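Arylsulfatase (Pseudoalteromonas sp. MB47, PDB 7AJ0) probably hydrolyses sulfate ester groups of the algal polysaccharide fucoidan, as a thermostable, calcium-binding sulfatase that assembles into a hexamer. Local coordinates at residues T200-E203 against L204-A208. Residues are numbered along the deposited sequence; the frame is centred on the assembly and turned at random.
Sequences TNKE and LYTKA
Asn201 caps the start of helix 202-208 by offering its side-chain OD1 to the backbone N of Leu204, 3.2 Å away. The N-H points nearly straight at the oxygen, yet the donor lies well off the plane of the amide, tilted by 62°, and not on a lone pair. With CG anti to the backbone N (chi1 -178°), the amide folds back over the first turn, where its CG also rests 3.5 Å from Leu204 CB. Without the amide, as with an alanine here, the Leu204 N-H would probably lose its capping acceptor and the first turn could fray.

The backbone bonds of the helix take over directly behind the cap. Tyr205 N donates to Asn201 O at 2.7 Å, Thr206 N to Lys202 O at 2.9 Å, and Lys207 N to Glu203 O over a longer 3.3 Å. Lys202 O is gripped twice, because Thr206 OG1, set beside its own backbone N, reaches back up the turn to the same oxygen at 3.1 Å.

This is a classic Asn N-cap on a short surface helix, which follows helix 196-199 in the sulfatase domain and lies where subunits of the hexamer meet. Tyr205 and Ala208 pack back onto helix 196-199, Leu204 faces Leu435 of a second subunit, and Asn201 touches Ala288 of a third.

A single charge pair links residues one turn apart, on a flank that borders the second subunit. Glu203 and Lys207, both extended beyond CG, run alongside each other in the same direction, bringing OE2 of Glu203 to 3.6 Å from NZ of Lys207 in a loose salt bridge. The stronger partner of that ammonium group is Asp16 of the second subunit, so Lys207 joins a carboxylate of its own helix to one across the interface.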
# COMPACT_ATOMS: atom_id res chain seq x y z
N THR A 200 -9.31 14.16 33.56
CA THR A 200 -10.23 13.51 34.49
C THR A 200 -9.56 12.46 35.35
O THR A 200 -10.23 11.81 36.16
CB THR A 200 -11.40 12.88 33.72
OG1 THR A 200 -10.92 11.81 32.90
CG2 THR A 200 -12.08 13.93 32.84
N ASN A 201 -8.25 12.28 35.21
CA ASN A 201 -7.46 11.39 36.07
C ASN A 201 -6.84 12.26 37.16
O ASN A 201 -5.84 12.95 36.93
CB ASN A 201 -6.40 10.66 35.25
CG ASN A 201 -5.57 9.70 36.08
OD1 ASN A 201 -5.32 9.92 37.26
ND2 ASN A 201 -5.14 8.61 35.45
N LYS A 202 -7.42 12.20 38.36
CA LYS A 202 -7.03 13.12 39.43
C LYS A 202 -5.52 13.13 39.65
O LYS A 202 -4.88 14.19 39.61
CB LYS A 202 -7.76 12.73 40.73
CG LYS A 202 -7.35 13.56 41.94
CD LYS A 202 -6.32 12.83 42.80
CE LYS A 202 -5.97 13.63 44.05
NZ LYS A 202 -5.07 12.87 44.95
N GLU A 203 -4.93 11.95 39.89
CA GLU A 203 -3.51 11.90 40.21
C GLU A 203 -2.65 12.38 39.05
O GLU A 203 -1.67 13.11 39.25
CB GLU A 203 -3.11 10.47 40.61
CG GLU A 203 -1.65 10.32 41.00
CD GLU A 203 -1.36 9.00 41.70
OE1 GLU A 203 -2.30 8.20 41.88
OE2 GLU A 203 -0.18 8.77 42.06
N LEU A 204 -3.01 11.99 37.82
CA LEU A 204 -2.22 12.41 36.66
C LEU A 204 -2.37 13.91 36.41
O LEU A 204 -1.41 14.58 36.02
CB LEU A 204 -2.65 11.61 35.44
CG LEU A 204 -1.70 11.54 34.24
CD1 LEU A 204 -0.31 11.10 34.67
CD2 LEU A 204 -2.26 10.59 33.19
N TYR A 205 -3.57 14.45 36.63
CA TYR A 205 -3.77 15.88 36.45
C TYR A 205 -2.97 16.68 37.47
O TYR A 205 -2.36 17.70 37.13
CB TYR A 205 -5.26 16.23 36.56
CG TYR A 205 -5.52 17.71 36.54
CD1 TYR A 205 -5.55 18.42 35.34
CD2 TYR A 205 -5.72 18.42 37.72
CE1 TYR A 205 -5.77 19.78 35.32
CE2 TYR A 205 -5.95 19.78 37.70
CZ TYR A 205 -5.98 20.45 36.50
OH TYR A 205 -6.21 21.81 36.48
N THR A 206 -2.96 16.24 38.73
CA THR A 206 -2.20 16.94 39.76
C THR A 206 -0.73 17.05 39.38
O THR A 206 -0.09 18.08 39.63
CB THR A 206 -2.36 16.23 41.10
OG1 THR A 206 -3.72 16.34 41.54
CG2 THR A 206 -1.43 16.84 42.14
N LYS A 207 -0.17 16.00 38.78
CA LYS A 207 1.24 16.02 38.40
C LYS A 207 1.46 16.93 37.19
O LYS A 207 2.33 17.81 37.22
CB LYS A 207 1.73 14.61 38.11
CG LYS A 207 1.83 13.72 39.34
CD LYS A 207 2.18 12.29 38.97
CE LYS A 207 2.35 11.42 40.21
NZ LYS A 207 2.35 9.97 39.87
N ALA A 208 0.69 16.73 36.13
CA ALA A 208 0.94 17.44 34.88
C ALA A 208 0.66 18.93 35.02
O ALA A 208 1.35 19.76 34.43
CB ALA A 208 0.11 16.84 33.75